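Local coordinates for putative sugar ABC transport system, substrate-binding protein (Bordetella parapertussis, PDB 5IX8) that probably binds a sugar in the periplasm and delivers it to an ABC transporter, at residues A105-N110 with L152-L157; D278-T281 with Y286-F289. All coordinates share one frame; numbering follows the deposited sequence.

Contact 1 (A105-N110 with L152-L157); sequences AGIPVN and LEWPRL. With SO4 (sulfate ion), chain C.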
ATOM      1  N   ALA A 105      -2.482   4.184  -8.289  1.00 10.90           N
ATOM      2  CA  ALA A 105      -1.795   2.937  -7.957  1.00 11.61           C
ATOM      3  C   ALA A 105      -1.634   2.776  -6.454  1.00 10.99           C
ATOM      4  O   ALA A 105      -1.093   3.666  -5.785  1.00 12.09           O
ATOM      5  CB  ALA A 105      -0.423   2.900  -8.629  1.00 11.80           C
ATOM      6  N   GLY A 106      -2.089   1.625  -5.925  1.00  9.75           N
ATOM      7  CA  GLY A 106      -1.761   1.189  -4.571  1.00 10.13           C
ATOM      8  C   GLY A 106      -2.522   1.824  -3.422  1.00 11.18           C
ATOM      9  O   GLY A 106      -2.901   1.129  -2.478  1.00 11.36           O
ATOM     10  N   ILE A 107      -2.710   3.138  -3.462  1.00 10.97           N
ATOM     11  CA  ILE A 107      -3.359   3.869  -2.370  1.00 12.29           C
ATOM     12  C   ILE A 107      -4.310   4.907  -2.948  1.00 11.00           C
ATOM     13  O   ILE A 107      -4.131   5.383  -4.077  1.00 12.11           O
ATOM     14  CB  ILE A 107      -2.319   4.558  -1.468  1.00 15.24           C
ATOM     15  CG1 ILE A 107      -1.217   5.191  -2.347  1.00 16.28           C
ATOM     16  CG2 ILE A 107      -1.721   3.522  -0.492  1.00 15.78           C
ATOM     17  CD1 ILE A 107      -0.467   6.300  -1.645  1.00 18.06           C
ATOM     18  N   PRO A 108      -5.353   5.276  -2.182  1.00 10.59           N
ATOM     19  CA  PRO A 108      -6.358   6.218  -2.699  1.00 12.07           C
ATOM     20  C   PRO A 108      -5.793   7.623  -2.914  1.00 12.00           C
ATOM     21  O   PRO A 108      -4.911   8.085  -2.180  1.00 12.01           O
ATOM     22  CB  PRO A 108      -7.411   6.269  -1.588  1.00 12.93           C
ATOM     23  CG  PRO A 108      -7.156   5.134  -0.710  1.00 12.21           C
ATOM     24  CD  PRO A 108      -5.696   4.775  -0.839  1.00 10.85           C
ATOM     25  N   VAL A 109      -6.339   8.325  -3.910  1.00 11.15           N
ATOM     26  CA  VAL A 109      -6.077   9.752  -4.059  1.00 11.10           C
ATOM     27  C   VAL A 109      -7.418  10.483  -4.168  1.00 10.98           C
ATOM     28  O   VAL A 109      -8.405   9.964  -4.716  1.00 10.83           O
ATOM     29  CB  VAL A 109      -5.140  10.028  -5.268  1.00 12.36           C
ATOM     30  CG1 VAL A 109      -5.761   9.585  -6.572  1.00 12.79           C
ATOM     31  CG2 VAL A 109      -4.699  11.480  -5.330  1.00 13.32           C
ATOM     32  N   ASN A 110      -7.453  11.709  -3.638  1.00 11.25           N
ATOM     33  CA  ASN A 110      -8.691  12.483  -3.550  1.00 12.59           C
ATOM     34  C   ASN A 110      -8.925  13.278  -4.835  1.00 12.75           C
ATOM     35  O   ASN A 110      -8.827  14.509  -4.874  1.00 14.98           O
ATOM     36  CB  ASN A 110      -8.615  13.403  -2.344  1.00 14.23           C
ATOM     37  CG  ASN A 110      -9.952  13.940  -1.945  1.00 15.21           C
ATOM     38  OD1 ASN A 110     -11.003  13.431  -2.356  1.00 17.12           O
ATOM     39  ND2 ASN A 110      -9.928  14.999  -1.153  1.00 17.91           N
ATOM     40  N   LEU A 152      -3.334  11.285   4.795  1.00 10.60           N
ATOM     41  CA  LEU A 152      -3.125  10.301   3.744  1.00 11.00           C
ATOM     42  C   LEU A 152      -4.356   9.470   3.440  1.00 11.05           C
ATOM     43  O   LEU A 152      -4.336   8.716   2.449  1.00 11.77           O
ATOM     44  CB  LEU A 152      -1.965   9.362   4.118  1.00 10.17           C
ATOM     45  CG  LEU A 152      -0.631  10.081   4.397  1.00 10.06           C
ATOM     46  CD1 LEU A 152       0.419   8.984   4.734  1.00 12.02           C
ATOM     47  CD2 LEU A 152      -0.199  10.974   3.248  1.00  9.46           C
ATOM     48  N   GLU A 153      -5.391   9.542   4.291  1.00 11.71           N
ATOM     49  CA  GLU A 153      -6.655   8.801   4.153  1.00 10.92           C
ATOM     50  C   GLU A 153      -6.496   7.316   4.481  1.00 12.23           C
ATOM     51  O   GLU A 153      -7.160   6.810   5.392  1.00 12.79           O
ATOM     52  CB  GLU A 153      -7.247   8.976   2.736  1.00 11.25           C
ATOM     53  CG  GLU A 153      -8.691   8.476   2.558  1.00 13.29           C
ATOM     54  CD  GLU A 153      -9.734   9.385   3.209  1.00 15.37           C
ATOM     55  OE1 GLU A 153      -9.367  10.425   3.795  1.00 15.79           O
ATOM     56  OE2 GLU A 153     -10.949   9.059   3.136  1.00 17.11           O
ATOM     57  N   TRP A 154      -5.618   6.605   3.760  1.00 11.72           N
ATOM     58  CA  TRP A 154      -5.594   5.157   3.940  1.00  9.78           C
ATOM     59  C   TRP A 154      -5.119   4.710   5.326  1.00  9.57           C
ATOM     60  O   TRP A 154      -5.606   3.680   5.796  1.00 11.23           O
ATOM     61  CB  TRP A 154      -4.775   4.472   2.816  1.00  9.84           C
ATOM     62  CG  TRP A 154      -3.363   4.970   2.609  1.00 10.79           C
ATOM     63  CD1 TRP A 154      -2.970   6.020   1.821  1.00 11.32           C
ATOM     64  CD2 TRP A 154      -2.176   4.457   3.223  1.00 11.48           C
ATOM     65  NE1 TRP A 154      -1.598   6.193   1.905  1.00 11.67           N
ATOM     66  CE2 TRP A 154      -1.089   5.258   2.769  1.00 11.88           C
ATOM     67  CE3 TRP A 154      -1.930   3.440   4.146  1.00 13.47           C
ATOM     68  CZ2 TRP A 154       0.220   5.026   3.158  1.00 13.55           C
ATOM     69  CZ3 TRP A 154      -0.618   3.214   4.548  1.00 14.41           C
ATOM     70  CH2 TRP A 154       0.438   4.006   4.055  1.00 14.23           C
ATOM     71  N   PRO A 155      -4.224   5.418   6.026  1.00 10.00           N
ATOM     72  CA  PRO A 155      -3.915   4.981   7.400  1.00  9.75           C
ATOM     73  C   PRO A 155      -5.131   5.090   8.290  1.00 10.61           C
ATOM     74  O   PRO A 155      -5.346   4.241   9.156  1.00 12.03           O
ATOM     75  CB  PRO A 155      -2.788   5.946   7.847  1.00 10.84           C
ATOM     76  CG  PRO A 155      -2.102   6.343   6.508  1.00  9.81           C
ATOM     77  CD  PRO A 155      -3.343   6.529   5.625  1.00  9.88           C
ATOM     78  N   ARG A 156      -5.941   6.131   8.092  1.00 11.34           N
ATOM     79  CA  ARG A 156      -7.166   6.249   8.877  1.00 12.60           C
ATOM     80  C   ARG A 156      -8.129   5.106   8.560  1.00 12.65           C
ATOM     81  O   ARG A 156      -8.765   4.549   9.472  1.00 12.70           O
ATOM     82  CB  ARG A 156      -7.828   7.611   8.631  1.00 12.50           C
ATOM     83  CG  ARG A 156      -8.960   7.863   9.634  1.00 13.49           C
ATOM     84  CD  ARG A 156      -9.843   9.050   9.283  1.00 14.44           C
ATOM     85  NE  ARG A 156     -10.771   8.705   8.232  1.00 14.44           N
ATOM     86  CZ  ARG A 156     -10.646   9.080   6.954  1.00 13.72           C
ATOM     87  NH1 ARG A 156      -9.700   9.943   6.586  1.00 14.40           N
ATOM     88  NH2 ARG A 156     -11.529   8.653   6.050  1.00 14.72           N
ATOM     89  N   LEU A 157      -8.253   4.739   7.273  1.00 11.99           N
ATOM     90  CA  LEU A 157      -9.129   3.633   6.908  1.00 11.48           C
ATOM     91  C   LEU A 157      -8.674   2.336   7.567  1.00 12.72           C
ATOM     92  O   LEU A 157      -9.496   1.578   8.107  1.00 12.36           O
ATOM     93  CB  LEU A 157      -9.194   3.458   5.381  1.00 11.75           C
ATOM     94  CG  LEU A 157      -9.763   4.664   4.609  1.00 13.19           C
ATOM     95  CD1 LEU A 157      -9.637   4.426   3.119  1.00 15.26           C
ATOM     96  CD2 LEU A 157     -11.227   4.938   4.956  1.00 14.18           C
TER
HETATM   97  S   SO4 C 501      -6.585  11.612   7.746  1.00 13.26           S
HETATM   98  O1  SO4 C 501      -8.017  11.679   7.976  1.00 13.53           O
HETATM   99  O2  SO4 C 501      -6.250  11.380   6.348  1.00 14.39           O
HETATM  100  O3  SO4 C 501      -5.965  10.555   8.566  1.00 15.12           O
HETATM  101  O4  SO4 C 501      -5.999  12.882   8.192  1.00 17.45           O
HETATM  102  O   HOH W   1      -3.257   9.069  -0.109  1.00 12.22           O

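Contact 2 (D278-T281 with Y286-F289); sequences DKPT and YPHF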
ATOM      1  N   ASP A 278     -14.517  -2.110  -9.370  1.00 14.05           N
ATOM      2  CA  ASP A 278     -15.511  -1.673  -8.399  1.00 14.49           C
ATOM      3  C   ASP A 278     -15.969  -0.226  -8.663  1.00 14.30           C
ATOM      4  O   ASP A 278     -15.257   0.598  -9.251  1.00 13.73           O
ATOM      5  CB  ASP A 278     -14.956  -1.744  -6.976  1.00 17.45           C
ATOM      6  CG  ASP A 278     -14.876  -3.153  -6.442  1.00 22.48           C
ATOM      7  OD1 ASP A 278     -15.390  -4.085  -7.089  1.00 26.03           O
ATOM      8  OD2 ASP A 278     -14.316  -3.325  -5.338  1.00 24.38           O
ATOM      9  N   LYS A 279     -17.172   0.081  -8.186  1.00 13.68           N
ATOM     10  CA  LYS A 279     -17.698   1.441  -8.290  1.00 14.59           C
ATOM     11  C   LYS A 279     -16.935   2.390  -7.376  1.00 11.54           C
ATOM     12  O   LYS A 279     -16.371   1.963  -6.372  1.00 11.89           O
ATOM     13  CB  LYS A 279     -19.171   1.465  -7.901  1.00 18.00           C
ATOM     14  CG  LYS A 279     -19.997   0.633  -8.857  1.00 21.33           C
ATOM     15  CD  LYS A 279     -21.434   0.504  -8.395  1.00 24.12           C
ATOM     16  CE  LYS A 279     -22.126   1.824  -8.328  1.00 26.55           C
ATOM     17  NZ  LYS A 279     -23.545   1.519  -8.015  1.00 28.42           N
ATOM     18  N   PRO A 280     -16.916   3.686  -7.695  1.00 11.47           N
ATOM     19  CA  PRO A 280     -16.320   4.671  -6.779  1.00 10.16           C
ATOM     20  C   PRO A 280     -16.889   4.543  -5.374  1.00 11.02           C
ATOM     21  O   PRO A 280     -18.064   4.190  -5.190  1.00 12.46           O
ATOM     22  CB  PRO A 280     -16.713   6.012  -7.406  1.00 11.47           C
ATOM     23  CG  PRO A 280     -16.819   5.711  -8.838  1.00 10.86           C
ATOM     24  CD  PRO A 280     -17.396   4.322  -8.936  1.00 10.97           C
ATOM     25  N   THR A 281     -16.045   4.824  -4.387  1.00 10.43           N
ATOM     26  CA  THR A 281     -16.459   4.887  -2.985  1.00 10.33           C
ATOM     27  C   THR A 281     -16.154   6.276  -2.446  1.00  9.95           C
ATOM     28  O   THR A 281     -15.559   7.097  -3.131  1.00  9.89           O
ATOM     29  CB  THR A 281     -15.751   3.846  -2.129  1.00 12.23           C
ATOM     30  OG1 THR A 281     -14.354   4.156  -2.100  1.00 13.75           O
ATOM     31  CG2 THR A 281     -15.962   2.469  -2.692  1.00 12.35           C
ATOM     32  N   TYR A 286     -13.328   6.880  -7.843  1.00 10.49           N
ATOM     33  CA  TYR A 286     -13.133   6.493  -9.235  1.00 10.12           C
ATOM     34  C   TYR A 286     -13.258   4.983  -9.328  1.00 10.58           C
ATOM     35  O   TYR A 286     -13.134   4.281  -8.319  1.00 11.75           O
ATOM     36  CB  TYR A 286     -11.747   6.964  -9.765  1.00  9.36           C
ATOM     37  CG  TYR A 286     -10.624   6.803  -8.765  1.00 10.09           C
ATOM     38  CD1 TYR A 286      -9.922   5.589  -8.645  1.00 11.37           C
ATOM     39  CD2 TYR A 286     -10.247   7.872  -7.937  1.00  9.56           C
ATOM     40  CE1 TYR A 286      -8.887   5.455  -7.713  1.00 10.81           C
ATOM     41  CE2 TYR A 286      -9.214   7.735  -7.000  1.00 11.20           C
ATOM     42  CZ  TYR A 286      -8.530   6.538  -6.900  1.00 11.27           C
ATOM     43  OH  TYR A 286      -7.511   6.422  -5.955  1.00 11.26           O
ATOM     44  N   PRO A 287     -13.524   4.457 -10.517  1.00 10.24           N
ATOM     45  CA  PRO A 287     -13.566   2.995 -10.684  1.00 10.49           C
ATOM     46  C   PRO A 287     -12.218   2.393 -10.343  1.00 10.18           C
ATOM     47  O   PRO A 287     -11.184   2.960 -10.678  1.00 10.94           O
ATOM     48  CB  PRO A 287     -13.869   2.822 -12.172  1.00 11.38           C
ATOM     49  CG  PRO A 287     -14.465   4.144 -12.590  1.00 12.95           C
ATOM     50  CD  PRO A 287     -13.739   5.167 -11.793  1.00 11.58           C
ATOM     51  N   HIS A 288     -12.226   1.248  -9.652  1.00 10.71           N
ATOM     52  CA  HIS A 288     -10.943   0.744  -9.187  1.00 10.37           C
ATOM     53  C   HIS A 288     -11.047  -0.744  -8.918  1.00 10.99           C
ATOM     54  O   HIS A 288     -12.110  -1.245  -8.524  1.00 11.80           O
ATOM     55  CB  HIS A 288     -10.478   1.473  -7.917  1.00 10.89           C
ATOM     56  CG  HIS A 288     -11.412   1.358  -6.764  1.00 10.57           C
ATOM     57  ND1 HIS A 288     -12.577   2.098  -6.671  1.00 11.09           N
ATOM     58  CD2 HIS A 288     -11.341   0.613  -5.628  1.00 12.02           C
ATOM     59  CE1 HIS A 288     -13.196   1.790  -5.539  1.00 13.25           C
ATOM     60  NE2 HIS A 288     -12.478   0.885  -4.895  1.00 13.58           N
ATOM     61  N   PHE A 289      -9.936  -1.449  -9.150  1.00 11.06           N
ATOM     62  CA  PHE A 289      -9.841  -2.861  -8.799  1.00 10.54           C
ATOM     63  C   PHE A 289      -9.164  -2.974  -7.455  1.00 12.01           C
ATOM     64  O   PHE A 289      -8.116  -2.351  -7.237  1.00 13.63           O
ATOM     65  CB  PHE A 289      -9.039  -3.659  -9.834  1.00 10.92           C
ATOM     66  CG  PHE A 289      -8.953  -5.132  -9.511  1.00 11.61           C
ATOM     67  CD1 PHE A 289     -10.056  -5.960  -9.702  1.00 11.97           C
ATOM     68  CD2 PHE A 289      -7.774  -5.682  -8.999  1.00 11.94           C
ATOM     69  CE1 PHE A 289      -9.989  -7.311  -9.389  1.00 11.98           C
ATOM     70  CE2 PHE A 289      -7.698  -7.031  -8.664  1.00 12.74           C
ATOM     71  CZ  PHE A 289      -8.810  -7.852  -8.863  1.00 12.38           C
TER
HETATM   72  O   HOH W   2     -14.810  -1.074  -3.420  1.00 28.80           O

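Contact 1 (A105-N110 with L152-L157)
Ile107 lays its CG2 methyl over one face of the Trp154 indole, where the two lobes of this periplasmic binding protein meet. The methyl CG2 of Ile107 lies 3.5 Å from the centroid of the five-membered ring of Trp154. It sits 7° off the ring normal, a CH-pi contact. Ile107 CD1 lies 3.7 Å from Trp154 NE1. On the opposite face CD of Pro155, the next residue, lies toward the rim of the indole. Trp154 CG stands between its backbone N and carbonyl carbon (chi1 54°), which turns the ring toward the 105-110 loop. Pro108 packs beside it, with CD 3.8 Å from Trp154 CB. This apolar part is buried and tight.

No direct hydrogen bond joins the segments. One water bridges them instead, donating to Pro108 O and to Leu152 O, and it lies in the indole plane at the ring edge.

The polar side is more open. Arg156 grips Glu153 end-on, NH1 to OE1 at 2.9 Å and NH2 to OE2 at 3.0 Å. Both oxygens are met from above the carboxylate plane. A sulfate, probably from the crystallisation liquor, accepts from Arg156 NH1 and from the backbone N of Glu153, the N-cap residue. The helix start and the arginine would both favour an anion here.

The 105-110 loop follows strand 101-105 of the parallel sheet, while Trp154 opens helix 154-168 of the other lobe. Tyr30 of helix 28-43 touches both Ile107 and Trp154, and Asp122 of helix 122-135 touches Pro108 and Trp154.

Contact 2 (D278-T281 with Y286-F289)
The His288 imidazole has CB of Asp278 over one face, a CH-pi contact 4.3 Å from the ring centroid, and Pro280 CA and Thr281 CG2 near its plane at the edge. Its rotation is fixed by ND1, which donates to Tyr286 O at 2.8 Å, nearly along the C=O axis. The motif is a single antiparallel bridge, the hydrogen-bonded pair Asp278 and His288, formed as the chain turns back on itself. Strand 288-290, to which His288 belongs, is an outermost strand of the parallel sheet.

Two backbone bonds make the pair. Asp278 N donates to His288 O at 2.7 Å. His288 N donates to Asp278 O at 3.1 Å.

Past the bridge, Pro280 packs on the Tyr286 backbone, with CB 3.5 Å from Tyr286 N, and its CA makes a CA-H...O contact with Tyr286 O. Thr281 turns its hydroxyl to Val284 N and leaves CG2 for the histidine. Within the sheet, Pro287 and Phe289 make backbone hydrogen bonds to Gly117 of strand 116-119. A water donates to Asp278 OD2 at 3.0 Å and reaches His288 NE2 weakly.

Contact 1 is buried near the centre of the chain, whereas contact 2 lies about 16 Å from that centre, measured to its own centre, and is mainly exposed on the 278-281 side. Contact 1 joins two lobes through side chains and one bridging water. Contact 2 joins near neighbours in sequence through backbone hydrogen bonds. Both lean on the same parallel sheet: the 105-110 loop leaves strand 101-105, and 286-289 runs into strand 288-290. Tyr286 ties them together. Its OH is probably hydrogen-bonded to Val109 N at 3.0 Å, is also bonded to Ser104 OG, and packs against Pro108 CA.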